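Long-range contacts in TPR repeat-containing protein YrrB (Bacillus subtilis, PDB 2Q7F), which is possibly a mediator of complex formation among RNA sulfuration components, RNA processing components and aminoacyl-tRNA synthetases: residues M113-L118 against Y129-V134; E177-F182 against V201-K206; D194-A199 against L216-D221. All blocks are in the same frame, centred on the assembly; numbering follows the deposited sequence.

Contact 1: M113-L118 against Y129-V134; sequences MFEKAL and YMLGTV
F114 lays one face of its ring against M130, joining helix 107-120, whose segment 113-118 belongs to TPR 3, to helix 125-137, whose segment 129-134 belongs to TPR 4. The two segments run roughly antiparallel, at 144°, with their axes 9.7 Å apart at closest approach. The tight part is the ring. M130 CB sits over its face, off centre toward the rim, 3.5 Å from F114 CE2 and 3.8 Å from the ring centroid, a CH-pi contact. M130 bends at chi2 and chi3, which brings its terminal CE back to the ring near CZ. V134 adds its CG2 methyl at the ring edge, close to the ring plane, 4.3 Å from F114 CE2. With CG anti to its carbonyl carbon (chi1 -72°), F114 reaches across to helix 125-137, and its inner carbon CB still meets L131 CD1 at 4.1 Å. V102 of helix 91-103 and L127 of helix 125-137 also touch the F114 side chain, which is buried.

The other side is sparser and more open to solvent, with single atom pairs and partly exposed residues. Besides touching F114, L131 turns its methyls to L118 and E115: CD2 meets L118 CD2 at 3.8 Å, the two side chains crossing at about a right angle, and CD1 lies 3.7 Å from E115 OE1. E115 therefore meets segment 129-134 through a carboxylate oxygen against methyls. Y147 of helix 141-154 also touches L118 and L131.

No hydrogen bond or salt bridge spans the two segments. Their cohesion is that of a hydrophobic interface, depending on the fit of aromatic face, methylene and methyls, with polar character entering where E115 borders the leucine.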
loop_
_atom_site.group_PDB
_atom_site.type_symbol
_atom_site.label_atom_id
_atom_site.label_comp_id
_atom_site.label_asym_id
_atom_site.label_seq_id
_atom_site.Cartn_x
_atom_site.Cartn_y
_atom_site.Cartn_z
ATOM N N MET A 113 10.900 2.069 7.727
ATOM C CA MET A 113 11.646 1.142 6.867
ATOM C C MET A 113 11.475 1.433 5.386
ATOM O O MET A 113 12.460 1.409 4.625
ATOM C CB MET A 113 11.272 -0.327 7.139
ATOM C CG MET A 113 11.812 -0.939 8.459
ATOM S SD MET A 113 13.610 -0.876 8.738
ATOM C CE MET A 113 13.734 0.568 9.805
ATOM N N PHE A 114 10.235 1.700 4.974
ATOM C CA PHE A 114 9.950 1.972 3.561
ATOM C C PHE A 114 10.582 3.264 3.084
ATOM O O PHE A 114 11.090 3.331 1.972
ATOM C CB PHE A 114 8.454 1.964 3.263
ATOM C CG PHE A 114 7.846 0.602 3.285
ATOM C CD1 PHE A 114 8.528 -0.492 2.746
ATOM C CD2 PHE A 114 6.587 0.399 3.831
ATOM C CE1 PHE A 114 7.968 -1.782 2.767
ATOM C CE2 PHE A 114 6.019 -0.881 3.852
ATOM C CZ PHE A 114 6.715 -1.971 3.316
ATOM N N GLU A 115 10.548 4.291 3.923
ATOM C CA GLU A 115 11.159 5.552 3.562
ATOM C C GLU A 115 12.688 5.418 3.499
ATOM O O GLU A 115 13.337 6.067 2.675
ATOM C CB GLU A 115 10.696 6.674 4.499
ATOM C CG GLU A 115 10.513 8.009 3.776
ATOM C CD GLU A 115 9.390 8.868 4.352
ATOM O OE1 GLU A 115 8.226 8.418 4.377
ATOM O OE2 GLU A 115 9.672 10.009 4.771
ATOM N N LYS A 116 13.259 4.560 4.342
ATOM C CA LYS A 116 14.697 4.274 4.276
ATOM C C LYS A 116 15.053 3.509 3.007
ATOM O O LYS A 116 16.113 3.740 2.411
ATOM C CB LYS A 116 15.186 3.516 5.511
ATOM C CG LYS A 116 15.259 4.346 6.792
ATOM C CD LYS A 116 16.017 3.589 7.858
ATOM C CE LYS A 116 15.728 4.086 9.254
ATOM N NZ LYS A 116 16.102 5.505 9.426
ATOM N N ALA A 117 14.165 2.609 2.589
ATOM C CA ALA A 117 14.362 1.873 1.345
ATOM C C ALA A 117 14.426 2.868 0.194
ATOM O O ALA A 117 15.415 2.911 -0.564
ATOM C CB ALA A 117 13.251 0.857 1.136
ATOM N N LEU A 118 13.383 3.689 0.104
ATOM C CA LEU A 118 13.309 4.766 -0.862
ATOM C C LEU A 118 14.530 5.690 -0.774
ATOM O O LEU A 118 15.101 6.068 -1.802
ATOM C CB LEU A 118 12.003 5.539 -0.678
ATOM C CG LEU A 118 11.738 6.856 -1.416
ATOM C CD1 LEU A 118 11.916 6.743 -2.932
ATOM C CD2 LEU A 118 10.343 7.337 -1.096
ATOM N N TYR A 129 3.640 2.031 -3.366
ATOM C CA TYR A 129 2.351 1.533 -2.910
ATOM C C TYR A 129 2.359 1.245 -1.412
ATOM O O TYR A 129 1.513 1.752 -0.673
ATOM C CB TYR A 129 1.934 0.279 -3.688
ATOM C CG TYR A 129 0.663 -0.345 -3.154
ATOM C CD1 TYR A 129 -0.583 0.227 -3.430
ATOM C CD2 TYR A 129 0.704 -1.499 -2.358
ATOM C CE1 TYR A 129 -1.753 -0.328 -2.934
ATOM C CE2 TYR A 129 -0.458 -2.066 -1.867
ATOM C CZ TYR A 129 -1.686 -1.472 -2.157
ATOM O OH TYR A 129 -2.853 -2.020 -1.668
ATOM N N MET A 130 3.306 0.423 -0.972
ATOM C CA MET A 130 3.381 0.038 0.433
ATOM C C MET A 130 3.558 1.274 1.307
ATOM O O MET A 130 2.933 1.396 2.368
ATOM C CB MET A 130 4.516 -0.962 0.663
ATOM C CG MET A 130 4.326 -2.315 -0.031
ATOM S SD MET A 130 2.819 -3.197 0.440
ATOM C CE MET A 130 3.219 -3.668 2.128
ATOM N N LEU A 131 4.391 2.202 0.842
ATOM C CA LEU A 131 4.615 3.446 1.563
ATOM C C LEU A 131 3.346 4.294 1.565
ATOM O O LEU A 131 2.889 4.709 2.622
ATOM C CB LEU A 131 5.813 4.223 1.000
ATOM C CG LEU A 131 6.173 5.560 1.652
ATOM C CD1 LEU A 131 6.345 5.455 3.187
ATOM C CD2 LEU A 131 7.430 6.130 0.988
ATOM N N GLY A 132 2.773 4.521 0.389
ATOM C CA GLY A 132 1.513 5.243 0.284
ATOM C C GLY A 132 0.486 4.695 1.258
ATOM O O GLY A 132 -0.042 5.428 2.099
ATOM N N THR A 133 0.230 3.395 1.173
ATOM C CA THR A 133 -0.824 2.782 1.979
ATOM C C THR A 133 -0.550 2.864 3.487
ATOM O O THR A 133 -1.455 3.131 4.282
ATOM C CB THR A 133 -1.086 1.337 1.554
ATOM O OG1 THR A 133 -1.139 1.281 0.125
ATOM C CG2 THR A 133 -2.430 0.859 2.113
ATOM N N VAL A 134 0.701 2.648 3.865
ATOM C CA VAL A 134 1.089 2.744 5.259
ATOM C C VAL A 134 0.929 4.184 5.749
ATOM O O VAL A 134 0.480 4.421 6.871
ATOM C CB VAL A 134 2.517 2.161 5.482
ATOM C CG1 VAL A 134 3.194 2.755 6.706
ATOM C CG2 VAL A 134 2.436 0.633 5.593
#

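Contact 2: E177-F182 against V201-K206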
loop_
_atom_site.group_PDB
_atom_site.type_symbol
_atom_site.label_atom_id
_atom_site.label_comp_id
_atom_site.label_asym_id
_atom_site.label_seq_id
_atom_site.Cartn_x
_atom_site.Cartn_y
_atom_site.Cartn_z
ATOM N N GLU A 177 -10.655 15.107 -9.227
ATOM C CA GLU A 177 -9.609 14.148 -9.569
ATOM C C GLU A 177 -9.784 12.824 -8.810
ATOM O O GLU A 177 -9.322 11.771 -9.269
ATOM C CB GLU A 177 -8.220 14.751 -9.321
ATOM C CG GLU A 177 -8.146 15.721 -8.138
ATOM C CD GLU A 177 -8.697 17.106 -8.470
ATOM O OE1 GLU A 177 -8.114 17.797 -9.329
ATOM O OE2 GLU A 177 -9.715 17.509 -7.867
ATOM N N ALA A 178 -10.459 12.878 -7.661
ATOM C CA ALA A 178 -10.819 11.668 -6.924
ATOM C C ALA A 178 -11.796 10.855 -7.751
ATOM O O ALA A 178 -11.596 9.656 -7.959
ATOM C CB ALA A 178 -11.418 12.014 -5.568
ATOM N N LEU A 179 -12.837 11.530 -8.237
ATOM C CA LEU A 179 -13.845 10.926 -9.112
ATOM C C LEU A 179 -13.229 10.405 -10.406
ATOM O O LEU A 179 -13.613 9.344 -10.892
ATOM C CB LEU A 179 -14.956 11.926 -9.414
ATOM C CG LEU A 179 -15.784 12.364 -8.207
ATOM C CD1 LEU A 179 -16.453 13.682 -8.514
ATOM C CD2 LEU A 179 -16.814 11.304 -7.785
ATOM N N SER A 180 -12.268 11.155 -10.947
ATOM C CA SER A 180 -11.461 10.694 -12.078
ATOM C C SER A 180 -10.908 9.303 -11.798
ATOM O O SER A 180 -11.061 8.390 -12.614
ATOM C CB SER A 180 -10.303 11.658 -12.361
ATOM O OG SER A 180 -10.788 12.942 -12.689
ATOM N N GLN A 181 -10.286 9.151 -10.632
ATOM C CA GLN A 181 -9.690 7.879 -10.245
ATOM C C GLN A 181 -10.736 6.811 -9.908
ATOM O O GLN A 181 -10.647 5.688 -10.411
ATOM C CB GLN A 181 -8.672 8.054 -9.107
ATOM C CG GLN A 181 -7.482 8.956 -9.443
ATOM C CD GLN A 181 -6.621 8.433 -10.584
ATOM O OE1 GLN A 181 -6.710 7.267 -10.969
ATOM N NE2 GLN A 181 -5.776 9.304 -11.132
ATOM N N PHE A 182 -11.731 7.157 -9.088
ATOM C CA PHE A 182 -12.817 6.213 -8.765
ATOM C C PHE A 182 -13.466 5.622 -10.026
ATOM O O PHE A 182 -13.795 4.432 -10.055
ATOM C CB PHE A 182 -13.898 6.850 -7.878
ATOM C CG PHE A 182 -13.437 7.201 -6.483
ATOM C CD1 PHE A 182 -12.581 6.363 -5.772
ATOM C CD2 PHE A 182 -13.888 8.367 -5.867
ATOM C CE1 PHE A 182 -12.164 6.695 -4.479
ATOM C CE2 PHE A 182 -13.479 8.702 -4.576
ATOM C CZ PHE A 182 -12.616 7.862 -3.882
ATOM N N VAL A 201 -19.749 9.265 -1.739
ATOM C CA VAL A 201 -19.406 10.157 -0.629
ATOM C C VAL A 201 -18.726 11.431 -1.125
ATOM O O VAL A 201 -18.893 12.502 -0.534
ATOM C CB VAL A 201 -18.531 9.443 0.424
ATOM C CG1 VAL A 201 -18.106 10.409 1.530
ATOM C CG2 VAL A 201 -19.285 8.267 1.024
ATOM N N THR A 202 -17.970 11.312 -2.216
ATOM C CA THR A 202 -17.283 12.462 -2.801
ATOM C C THR A 202 -18.298 13.489 -3.295
ATOM O O THR A 202 -18.197 14.673 -2.966
ATOM C CB THR A 202 -16.319 12.049 -3.946
ATOM O OG1 THR A 202 -15.228 11.294 -3.406
ATOM C CG2 THR A 202 -15.764 13.275 -4.665
ATOM N N TYR A 203 -19.281 13.021 -4.064
ATOM C CA TYR A 203 -20.342 13.876 -4.603
ATOM C C TYR A 203 -21.105 14.636 -3.516
ATOM O O TYR A 203 -21.524 15.772 -3.733
ATOM C CB TYR A 203 -21.318 13.066 -5.460
ATOM C CG TYR A 203 -20.879 12.835 -6.896
ATOM C CD1 TYR A 203 -20.582 13.907 -7.747
ATOM C CD2 TYR A 203 -20.800 11.542 -7.415
ATOM C CE1 TYR A 203 -20.191 13.690 -9.073
ATOM C CE2 TYR A 203 -20.415 11.315 -8.736
ATOM C CZ TYR A 203 -20.113 12.389 -9.558
ATOM O OH TYR A 203 -19.737 12.151 -10.859
ATOM N N ALA A 204 -21.279 14.009 -2.353
ATOM C CA ALA A 204 -21.896 14.664 -1.195
ATOM C C ALA A 204 -21.149 15.940 -0.771
ATOM O O ALA A 204 -21.769 16.962 -0.468
ATOM C CB ALA A 204 -22.001 13.691 -0.033
ATOM N N TYR A 205 -19.818 15.869 -0.768
ATOM C CA TYR A 205 -18.962 17.007 -0.452
ATOM C C TYR A 205 -18.915 18.017 -1.599
ATOM O O TYR A 205 -18.491 19.162 -1.411
ATOM C CB TYR A 205 -17.552 16.523 -0.102
ATOM C CG TYR A 205 -17.410 16.010 1.317
ATOM C CD1 TYR A 205 -17.949 14.779 1.696
ATOM C CD2 TYR A 205 -16.733 16.755 2.282
ATOM C CE1 TYR A 205 -17.822 14.308 3.002
ATOM C CE2 TYR A 205 -16.595 16.291 3.590
ATOM C CZ TYR A 205 -17.144 15.071 3.940
ATOM O OH TYR A 205 -17.016 14.610 5.227
ATOM N N LYS A 206 -19.348 17.583 -2.782
ATOM C CA LYS A 206 -19.513 18.466 -3.942
ATOM C C LYS A 206 -20.886 19.151 -3.940
ATOM O O LYS A 206 -21.180 19.979 -4.815
ATOM C CB LYS A 206 -19.335 17.681 -5.241
ATOM C CG LYS A 206 -17.894 17.416 -5.629
ATOM C CD LYS A 206 -17.809 16.610 -6.925
ATOM C CE LYS A 206 -18.353 17.368 -8.137
ATOM N NZ LYS A 206 -17.492 18.514 -8.532
#
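A junction between consecutive TPR repeats is formed here: segment 177-182 of TPR 5 packs nearly antiparallel, at 161°, against segment 201-206 of TPR 6. The axes stay 10.5 Å apart, and side chains fill the space, L179 above all. Its CG lies 3.7 Å from T202 CG2, the two side chains sliding past each other in opposite directions. Methyl CD2 sits over one face of the Y203 ring, 3.9 Å from its centroid and 19° off the normal, a CH-pi contact displaced toward the rim. The other methyl, CD1, meets K206 CD at 3.6 Å, so the aliphatic part of the lysine lies against the leucine at the exposed rim, while its bent chain carries NZ to a salt bridge with D176.

Deeper in, T202 OG1 lies in the plane of the F182 ring at its edge, 3.3 Å from CE2. The threonine turns OG1 beside its own backbone N (chi1 -67°), where the hydroxyl is satisfied by N198 O, one turn back in the same helix. That leaves CG2 for the leucine. A170 of helix 159-172 touches both A178 and T202, and Y203 also reaches helix 211-222. Such largely apolar packing of antiparallel helices from adjacent repeats is typical of the TPR superhelix.

Contact 3: D194-A199 against L216-D221; sequences DAFYNA and LDKAID
Segments 194-199 and 216-221 run antiparallel at 156° with axes only 7.6 Å apart, and the CA atoms of F196 and A219, like those of Y197 and L216, come within 5.3 Å. The small A219 is consistent with this closeness: its CB points at the partner helix and touches F196 CB at 3.9 Å, with Y197 CB a little farther off. On one flank of the alanine, F196 presents the face of its ring to the aliphatic chain of K218. K218 CG stands over the ring centre, 3.8 Å from the centroid and 13° off the normal, and CD comes to 3.6 Å from F196 CZ. With CG swung opposite its backbone N (chi1 -161°), the lysine crosses the ring obliquely, then bends at chi2 and chi3 to lead its NZ away from segment 194-199. Replacing F196 by an alanine is likely to strip the K218 methylenes of their aromatic platform, leaving that chain freer to turn and a gap where the ring lay.

On the other flank Y197 and L216 lie side by side, pointing the same way, Y197 CD1 lying 3.9 Å from L216 CD1. The tyrosine ring also meets that of H226, and helix 227-233 touches Y197 through A232 and L216 through K233. N198, whose CB points away from segment 216-221, makes a hydrogen bond from ND2 to D194 O at 2.7 Å, from above the carbonyl plane; that oxygen also accepts from N198 N.

T186 of helix 176-188 touches F196, linking this pair to the preceding repeat. Across the interface itself no hydrogen bond forms: a buried alanine, methyls and a CH-pi contact hold the hairpin together, while the lysine's charge is carried clear.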
loop_
_atom_site.group_PDB
_atom_site.type_symbol
_atom_site.label_atom_id
_atom_site.label_comp_id
_atom_site.label_asym_id
_atom_site.label_seq_id
_atom_site.Cartn_x
_atom_site.Cartn_y
_atom_site.Cartn_z
ATOM N N ASP A 194 -16.933 -0.707 -3.200
ATOM C CA ASP A 194 -16.272 0.322 -2.390
ATOM C C ASP A 194 -16.013 1.619 -3.148
ATOM O O ASP A 194 -16.249 2.710 -2.616
ATOM C CB ASP A 194 -14.951 -0.200 -1.830
ATOM C CG ASP A 194 -15.146 -1.132 -0.666
ATOM O OD1 ASP A 194 -16.313 -1.373 -0.298
ATOM O OD2 ASP A 194 -14.135 -1.626 -0.119
ATOM N N ALA A 195 -15.526 1.484 -4.385
ATOM C CA ALA A 195 -15.243 2.628 -5.245
ATOM C C ALA A 195 -16.506 3.441 -5.452
ATOM O O ALA A 195 -16.510 4.649 -5.206
ATOM C CB ALA A 195 -14.673 2.176 -6.583
ATOM N N PHE A 196 -17.578 2.770 -5.883
ATOM C CA PHE A 196 -18.880 3.416 -6.060
ATOM C C PHE A 196 -19.338 4.148 -4.793
ATOM O O PHE A 196 -19.827 5.275 -4.869
ATOM C CB PHE A 196 -19.939 2.409 -6.524
ATOM C CG PHE A 196 -19.970 2.200 -8.019
ATOM C CD1 PHE A 196 -19.630 0.968 -8.571
ATOM C CD2 PHE A 196 -20.351 3.236 -8.875
ATOM C CE1 PHE A 196 -19.662 0.773 -9.951
ATOM C CE2 PHE A 196 -20.382 3.049 -10.250
ATOM C CZ PHE A 196 -20.037 1.817 -10.788
ATOM N N TYR A 197 -19.153 3.513 -3.637
ATOM C CA TYR A 197 -19.531 4.116 -2.360
ATOM C C TYR A 197 -18.727 5.377 -2.086
ATOM O O TYR A 197 -19.287 6.411 -1.710
ATOM C CB TYR A 197 -19.360 3.126 -1.204
ATOM C CG TYR A 197 -19.261 3.797 0.151
ATOM C CD1 TYR A 197 -20.394 4.334 0.776
ATOM C CD2 TYR A 197 -18.032 3.901 0.805
ATOM C CE1 TYR A 197 -20.303 4.954 2.021
ATOM C CE2 TYR A 197 -17.931 4.516 2.041
ATOM C CZ TYR A 197 -19.066 5.039 2.644
ATOM O OH TYR A 197 -18.951 5.643 3.870
ATOM N N ASN A 198 -17.415 5.280 -2.272
ATOM C CA ASN A 198 -16.520 6.410 -2.040
ATOM C C ASN A 198 -16.715 7.533 -3.057
ATOM O O ASN A 198 -16.485 8.706 -2.749
ATOM C CB ASN A 198 -15.061 5.942 -1.978
ATOM C CG ASN A 198 -14.742 5.223 -0.679
ATOM O OD1 ASN A 198 -14.502 5.854 0.347
ATOM N ND2 ASN A 198 -14.743 3.893 -0.718
ATOM N N ALA A 199 -17.147 7.164 -4.263
ATOM C CA ALA A 199 -17.578 8.127 -5.268
ATOM C C ALA A 199 -18.834 8.820 -4.761
ATOM O O ALA A 199 -18.946 10.044 -4.811
ATOM C CB ALA A 199 -17.851 7.433 -6.599
ATOM N N LEU A 216 -24.199 5.662 -5.236
ATOM C CA LEU A 216 -24.503 4.940 -4.001
ATOM C C LEU A 216 -25.394 3.729 -4.284
ATOM O O LEU A 216 -25.183 2.650 -3.717
ATOM C CB LEU A 216 -25.193 5.890 -3.017
ATOM C CG LEU A 216 -24.873 5.905 -1.521
ATOM C CD1 LEU A 216 -23.377 5.818 -1.249
ATOM C CD2 LEU A 216 -25.438 7.177 -0.924
ATOM N N ASP A 217 -26.384 3.924 -5.161
ATOM C CA ASP A 217 -27.259 2.848 -5.621
ATOM C C ASP A 217 -26.436 1.674 -6.117
ATOM O O ASP A 217 -26.578 0.550 -5.623
ATOM C CB ASP A 217 -28.168 3.334 -6.756
ATOM C CG ASP A 217 -29.266 4.264 -6.276
ATOM O OD1 ASP A 217 -29.682 4.149 -5.104
ATOM O OD2 ASP A 217 -29.714 5.113 -7.079
ATOM N N LYS A 218 -25.558 1.959 -7.077
ATOM C CA LYS A 218 -24.761 0.936 -7.745
ATOM C C LYS A 218 -23.864 0.157 -6.784
ATOM O O LYS A 218 -23.479 -0.975 -7.075
ATOM C CB LYS A 218 -23.957 1.547 -8.894
ATOM C CG LYS A 218 -23.471 0.527 -9.915
ATOM C CD LYS A 218 -23.469 1.076 -11.336
ATOM C CE LYS A 218 -24.775 0.785 -12.055
ATOM N NZ LYS A 218 -24.604 0.855 -13.532
ATOM N N ALA A 219 -23.555 0.755 -5.636
ATOM C CA ALA A 219 -22.781 0.080 -4.592
ATOM C C ALA A 219 -23.617 -0.969 -3.865
ATOM O O ALA A 219 -23.141 -2.072 -3.609
ATOM C CB ALA A 219 -22.208 1.086 -3.603
ATOM N N ILE A 220 -24.858 -0.620 -3.532
ATOM C CA ILE A 220 -25.786 -1.563 -2.903
ATOM C C ILE A 220 -26.206 -2.618 -3.929
ATOM O O ILE A 220 -26.302 -3.807 -3.613
ATOM C CB ILE A 220 -27.023 -0.849 -2.314
ATOM C CG1 ILE A 220 -26.591 0.375 -1.499
ATOM C CG2 ILE A 220 -27.831 -1.812 -1.451
ATOM C CD1 ILE A 220 -27.727 1.244 -1.011
ATOM N N ASP A 221 -26.444 -2.154 -5.155
ATOM C CA ASP A 221 -26.672 -2.996 -6.329
ATOM C C ASP A 221 -25.664 -4.150 -6.400
ATOM O O ASP A 221 -26.047 -5.304 -6.609
ATOM C CB ASP A 221 -26.581 -2.117 -7.585
ATOM C CG ASP A 221 -26.986 -2.838 -8.859
ATOM O OD1 ASP A 221 -26.294 -3.796 -9.271
ATOM O OD2 ASP A 221 -27.986 -2.412 -9.472
#

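All three contacts join antiparallel helices in one all-helical chain, at two kinds of place. Contacts 1 and 2 are junctions between repeats, TPR 3 with TPR 4 and TPR 5 with TPR 6, whereas contact 3 lies inside TPR 6. Contact 1 closes along the chain before the other two begin; its centre is about 26 Å from that of contact 2 and about 29 Å from that of contact 3, and it touches neither. Contacts 2 and 3 have alternating segments, share helix 193-205 and lie about 12 Å apart between centres, touching where F182 packs on N198 and A199. One helix thus packs against both its predecessor and its successor, consistent with repeats stacked into one continuous TPR scaffold.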